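DUF4627 domain-containing protein (Bacteroides thetaiotaomicron, PDB 3SEE) is of uncharacterised function but, with its galactose-binding domain-like fold, probably binds sugars. Local coordinates at residues 74-79 / 110-115; 146-151 / 173-178. All coordinates share one frame; numbering follows the deposited sequence. Where two conformers were deposited one is given.

Interaction 1. Residues 74-79 / 110-115; sequences TSWYKA and SVYIKQ
The indole of W76 meets Y112 and K114 along the edge of its six-membered ring. That edge turns toward the face of the Y112 ring in an offset edge-to-face pair, with the planes at 81° and the centroids 5.5 Å apart. CE3 of W76 makes the closest ring approach, 3.7 Å from CZ of Y112. Next along the same edge, CZ3 of W76 lies 4.0 Å from CE of K114. This CE is near the indole plane, and the two side chains cross at about a right angle. One indole face carries the ring edge of Y77, whose CD2 sits over the rim. The Y77 ring in turn has OG of S75 above one face. The contact joins the loop before strand 79-85 to strand 108-115, within a galactose-binding domain-like beta-sandwich. Its one direct hydrogen bond runs from OH of Y112 to the backbone O of W76 at 2.7 Å. The hydroxyl is tilted 34° out of the carbonyl plane, while O itself lies at the edge of the Y112 ring. CG of W76 sits between its backbone N and carbonyl carbon (chi1 68°), which carries the indole toward the strand. The chain of K114 bends at its last torsion, and NZ forms a salt bridge with E118.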
loop_
_atom_site.group_PDB
_atom_site.type_symbol
_atom_site.label_atom_id
_atom_site.label_comp_id
_atom_site.label_asym_id
_atom_site.label_seq_id
_atom_site.Cartn_x
_atom_site.Cartn_y
_atom_site.Cartn_z
ATOM N N THR A 74 -9.488 -10.017 -1.012
ATOM C CA THR A 74 -8.283 -10.369 -0.288
ATOM C C THR A 74 -8.030 -9.423 0.879
ATOM O O THR A 74 -8.469 -8.268 0.890
ATOM C CB THR A 74 -7.075 -10.476 -1.241
ATOM O OG1 THR A 74 -6.821 -9.215 -1.877
ATOM C CG2 THR A 74 -7.274 -11.529 -2.317
ATOM N N SER A 75 -7.276 -9.927 1.840
ATOM C CA SER A 75 -7.022 -9.244 3.108
ATOM C C SER A 75 -5.916 -8.211 3.000
ATOM O O SER A 75 -4.879 -8.494 2.415
ATOM C CB SER A 75 -6.575 -10.279 4.137
ATOM O OG SER A 75 -6.040 -9.657 5.289
ATOM N N TRP A 76 -6.098 -7.059 3.638
ATOM C CA TRP A 76 -5.122 -5.982 3.570
ATOM C C TRP A 76 -3.747 -6.381 4.037
ATOM O O TRP A 76 -2.753 -5.798 3.596
ATOM C CB TRP A 76 -5.622 -4.758 4.361
ATOM C CG TRP A 76 -5.702 -4.924 5.838
ATOM C CD1 TRP A 76 -6.782 -5.312 6.560
ATOM C CD2 TRP A 76 -4.656 -4.690 6.801
ATOM N NE1 TRP A 76 -6.488 -5.315 7.898
ATOM C CE2 TRP A 76 -5.196 -4.920 8.073
ATOM C CE3 TRP A 76 -3.337 -4.243 6.712
ATOM C CZ2 TRP A 76 -4.445 -4.805 9.236
ATOM C CZ3 TRP A 76 -2.589 -4.117 7.861
ATOM C CH2 TRP A 76 -3.143 -4.401 9.111
ATOM N N TYR A 77 -3.671 -7.347 4.959
ATOM C CA TYR A 77 -2.393 -7.742 5.550
ATOM C C TYR A 77 -1.820 -9.021 4.939
ATOM O O TYR A 77 -0.773 -9.491 5.379
ATOM C CB TYR A 77 -2.497 -7.852 7.086
ATOM C CG TYR A 77 -3.486 -8.871 7.582
ATOM C CD1 TYR A 77 -3.126 -10.192 7.825
ATOM C CD2 TYR A 77 -4.787 -8.516 7.839
ATOM C CE1 TYR A 77 -4.055 -11.125 8.294
ATOM C CE2 TYR A 77 -5.721 -9.439 8.304
ATOM C CZ TYR A 77 -5.351 -10.739 8.532
ATOM O OH TYR A 77 -6.283 -11.669 9.004
ATOM N N LYS A 78 -2.502 -9.593 3.949
ATOM C CA LYS A 78 -2.056 -10.851 3.342
ATOM C C LYS A 78 -1.492 -10.729 1.934
ATOM O O LYS A 78 -0.577 -11.461 1.605
ATOM C CB LYS A 78 -3.164 -11.896 3.325
ATOM C CG LYS A 78 -3.655 -12.304 4.703
ATOM C CD LYS A 78 -4.651 -13.451 4.592
ATOM C CE LYS A 78 -5.293 -13.721 5.917
ATOM N NZ LYS A 78 -6.284 -14.851 5.773
ATOM N N ALA A 79 -2.067 -9.874 1.080
ATOM C CA ALA A 79 -1.697 -9.875 -0.347
ATOM C C ALA A 79 -1.477 -8.441 -0.831
ATOM O O ALA A 79 -2.429 -7.648 -0.929
ATOM C CB ALA A 79 -2.770 -10.563 -1.174
ATOM N N SER A 110 -5.411 0.428 -4.215
ATOM C CA SER A 110 -5.309 0.902 -2.855
ATOM C C SER A 110 -3.879 0.985 -2.381
ATOM O O SER A 110 -2.992 0.322 -2.912
ATOM C CB SER A 110 -6.095 -0.025 -1.942
ATOM O OG SER A 110 -7.423 -0.235 -2.435
ATOM N N VAL A 111 -3.693 1.769 -1.333
ATOM C CA VAL A 111 -2.392 2.079 -0.751
ATOM C C VAL A 111 -2.509 2.165 0.768
ATOM O O VAL A 111 -3.499 2.714 1.266
ATOM C CB VAL A 111 -1.977 3.509 -1.181
ATOM C CG1 VAL A 111 -0.679 3.946 -0.493
ATOM C CG2 VAL A 111 -1.877 3.584 -2.685
ATOM N N TYR A 112 -1.480 1.763 1.502
ATOM C CA TYR A 112 -1.256 2.214 2.867
ATOM C C TYR A 112 0.259 2.213 3.107
ATOM O O TYR A 112 1.022 1.627 2.329
ATOM C CB TYR A 112 -2.029 1.392 3.916
ATOM C CG TYR A 112 -1.695 -0.080 4.013
ATOM C CD1 TYR A 112 -0.553 -0.514 4.670
ATOM C CD2 TYR A 112 -2.506 -1.034 3.424
ATOM C CE1 TYR A 112 -0.243 -1.855 4.765
ATOM C CE2 TYR A 112 -2.197 -2.385 3.505
ATOM C CZ TYR A 112 -1.064 -2.789 4.187
ATOM O OH TYR A 112 -0.721 -4.125 4.289
ATOM N N ILE A 113 0.683 2.859 4.197
ATOM C CA ILE A 113 2.100 2.937 4.548
ATOM C C ILE A 113 2.183 2.648 6.044
ATOM O O ILE A 113 1.658 3.399 6.868
ATOM C CB ILE A 113 2.719 4.310 4.201
ATOM C CG1 ILE A 113 2.391 4.737 2.760
ATOM C CG2 ILE A 113 4.252 4.247 4.414
ATOM C CD1 ILE A 113 2.982 6.110 2.352
ATOM N N LYS A 114 2.814 1.524 6.385
ATOM C CA LYS A 114 2.740 0.929 7.716
ATOM C C LYS A 114 4.123 0.742 8.326
ATOM O O LYS A 114 5.100 0.458 7.649
ATOM C CB LYS A 114 2.003 -0.428 7.661
ATOM C CG LYS A 114 1.635 -0.995 9.017
ATOM C CD LYS A 114 0.810 -2.261 8.878
ATOM C CE LYS A 114 0.318 -2.801 10.207
ATOM N NZ LYS A 114 1.434 -3.278 11.080
ATOM N N GLN A 115 4.168 0.827 9.648
ATOM C CA GLN A 115 5.348 0.483 10.421
ATOM C C GLN A 115 5.739 -0.986 10.221
ATOM O O GLN A 115 4.903 -1.876 10.312
ATOM C CB GLN A 115 5.056 0.757 11.882
ATOM C CG GLN A 115 6.226 0.463 12.824
ATOM C CD GLN A 115 6.024 1.044 14.212
ATOM O OE1 GLN A 115 5.309 2.039 14.361
ATOM N NE2 GLN A 115 6.689 0.471 15.222
#

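Interaction 2. Residues 146-151 / 173-178; sequences GAQYNF and NAISSK
I175 sends its CD1 methyl against the side chain of Q148, and this is the close part of the contact. CD1 of I175 lies 3.4 Å from OE1 of Q148. CG1 of I175 is 4.1 Å from CB of the same glutamine. CG1 stands anti to the backbone N (chi1 -158°), which brings the end of the isoleucine nearer to 146-151. CB of A147 adds to this packed side, 4.2 Å from CG1 of I175. W76 and Y112 also touch this isoleucine. The backbone side is looser, and there a water does the joining. It accepts from N of G146 at 2.8 Å and donates to O of A174 and to O of S176. The contact thus ties the turn leading into edge strand 149-152 to the loop after strand 170-172. The Q148 amide is held by a nearly straight bond from NE2 to OD1 of N150, 2.9 Å and 175°, in both amide planes and on a lone pair of the acceptor. NE2 also bonds Q206. With an alanine here, OD1 of N150 would probably lose this donor, Q206 its amide partner, and a gap would open beside the I175 methyl. I175 thus lays a methyl against a glutamine oxygen and otherwise meets aliphatic carbon. No direct hydrogen bond crosses between the segments, and the ordered water supplies the polar link, serving one backbone N-H and two carbonyls.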
loop_
_atom_site.group_PDB
_atom_site.type_symbol
_atom_site.label_atom_id
_atom_site.label_comp_id
_atom_site.label_asym_id
_atom_site.label_seq_id
_atom_site.Cartn_x
_atom_site.Cartn_y
_atom_site.Cartn_z
ATOM N N GLY A 146 -8.568 5.821 7.869
ATOM C CA GLY A 146 -7.637 6.921 7.923
ATOM C C GLY A 146 -6.255 6.576 7.379
ATOM O O GLY A 146 -5.421 7.464 7.221
ATOM N N ALA A 147 -6.017 5.289 7.153
ATOM C CA ALA A 147 -4.732 4.749 6.717
ATOM C C ALA A 147 -4.711 4.355 5.250
ATOM O O ALA A 147 -3.800 4.700 4.510
ATOM C CB ALA A 147 -4.351 3.518 7.580
ATOM N N GLN A 148 -5.734 3.607 4.853
ATOM C CA GLN A 148 -5.792 3.089 3.499
ATOM C C GLN A 148 -6.558 4.052 2.597
ATOM O O GLN A 148 -7.616 4.567 2.961
ATOM C CB GLN A 148 -6.498 1.740 3.476
ATOM C CG GLN A 148 -6.556 1.091 2.097
ATOM C CD GLN A 148 -6.900 -0.375 2.118
ATOM O OE1 GLN A 148 -6.416 -1.124 2.982
ATOM N NE2 GLN A 148 -7.726 -0.816 1.173
ATOM N N TYR A 149 -5.951 4.305 1.440
ATOM C CA TYR A 149 -6.535 5.078 0.361
ATOM C C TYR A 149 -6.971 4.121 -0.733
ATOM O O TYR A 149 -6.215 3.232 -1.102
ATOM C CB TYR A 149 -5.472 6.031 -0.214
ATOM C CG TYR A 149 -5.867 6.738 -1.468
ATOM C CD1 TYR A 149 -6.779 7.799 -1.436
ATOM C CD2 TYR A 149 -5.372 6.361 -2.706
ATOM C CE1 TYR A 149 -7.166 8.466 -2.586
ATOM C CE2 TYR A 149 -5.748 7.024 -3.871
ATOM C CZ TYR A 149 -6.641 8.063 -3.806
ATOM O OH TYR A 149 -7.004 8.705 -4.975
ATOM N N ASN A 150 -8.173 4.322 -1.240
ATOM C CA ASN A 150 -8.721 3.537 -2.348
ATOM C C ASN A 150 -9.081 4.455 -3.487
ATOM O O ASN A 150 -9.633 5.527 -3.244
ATOM C CB ASN A 150 -9.990 2.791 -1.902
ATOM C CG ASN A 150 -9.761 1.956 -0.673
ATOM O OD1 ASN A 150 -8.910 1.069 -0.659
ATOM N ND2 ASN A 150 -10.523 2.209 0.375
ATOM N N PHE A 151 -8.819 4.027 -4.715
ATOM C CA PHE A 151 -9.179 4.800 -5.897
ATOM C C PHE A 151 -9.782 3.884 -6.943
ATOM O O PHE A 151 -9.158 2.907 -7.342
ATOM C CB PHE A 151 -7.936 5.488 -6.458
ATOM C CG PHE A 151 -8.232 6.407 -7.617
ATOM C CD1 PHE A 151 -9.045 7.523 -7.461
ATOM C CD2 PHE A 151 -7.745 6.126 -8.871
ATOM C CE1 PHE A 151 -9.338 8.342 -8.525
ATOM C CE2 PHE A 151 -8.011 6.987 -9.939
ATOM C CZ PHE A 151 -8.821 8.076 -9.760
ATOM N N ASN A 173 -3.748 4.524 14.542
ATOM C CA ASN A 173 -3.479 3.280 15.227
ATOM C C ASN A 173 -4.343 2.119 14.747
ATOM O O ASN A 173 -4.401 1.078 15.392
ATOM C CB ASN A 173 -3.619 3.465 16.749
ATOM C CG ASN A 173 -5.057 3.608 17.161
ATOM O OD1 ASN A 173 -5.925 3.804 16.307
ATOM N ND2 ASN A 173 -5.339 3.523 18.452
ATOM N N ALA A 174 -4.964 2.260 13.574
ATOM C CA ALA A 174 -5.792 1.194 13.009
ATOM C C ALA A 174 -6.090 1.521 11.571
ATOM O O ALA A 174 -6.030 2.678 11.160
ATOM C CB ALA A 174 -7.096 1.012 13.806
ATOM N N ILE A 175 -6.433 0.488 10.811
ATOM C CA ILE A 175 -6.874 0.641 9.442
ATOM C C ILE A 175 -8.393 0.761 9.329
ATOM O O ILE A 175 -8.931 1.143 8.293
ATOM C CB ILE A 175 -6.342 -0.535 8.578
ATOM C CG1 ILE A 175 -6.285 -0.195 7.089
ATOM C CG2 ILE A 175 -7.148 -1.802 8.834
ATOM C CD1 ILE A 175 -5.466 -1.189 6.255
ATOM N N SER A 176 -9.075 0.462 10.428
ATOM C CA SER A 176 -10.523 0.444 10.464
ATOM C C SER A 176 -11.114 1.857 10.506
ATOM O O SER A 176 -10.436 2.836 10.801
ATOM C CB SER A 176 -10.987 -0.359 11.676
ATOM O OG SER A 176 -10.311 0.054 12.847
ATOM N N SER A 177 -12.398 1.945 10.198
ATOM C CA SER A 177 -13.111 3.206 10.325
ATOM C C SER A 177 -13.313 3.626 11.760
ATOM O O SER A 177 -13.325 2.802 12.671
ATOM C CB SER A 177 -14.495 3.104 9.679
ATOM O OG SER A 177 -15.324 2.291 10.476
ATOM N N LYS A 178 -13.528 4.920 11.944
ATOM C CA LYS A 178 -13.832 5.450 13.276
ATOM C C LYS A 178 -15.141 4.852 13.789
ATOM O O LYS A 178 -15.214 4.420 14.941
ATOM C CB LYS A 178 -13.865 6.978 13.248
ATOM C CG LYS A 178 -14.246 7.614 14.582
ATOM C CD LYS A 178 -13.297 7.218 15.710
ATOM C CE LYS A 178 -13.497 8.065 16.976
ATOM N NZ LYS A 178 -14.867 8.029 17.493
HETATM O O HOH W 1 -8.148 4.090 10.010
#

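From the N terminus, the chain first passes through 74-79, in the loop between strands 61-66 and 79-85. Interaction 1 closes when strand 108-115 returns to that loop. The chain then reaches 146-151, and interaction 2 closes at 173-178, before strand 186-188. The two contacts are in series; they neither nest nor cross. They meet in one sheet, where strands 108-115 and 149-152 are antiparallel neighbours. There N of V111 probably bonds O of Y149, and OG of S110 probably bonds OD1 of N150. Interaction 2 also reaches toward the other sheet, through the loop that follows its strand 170-172.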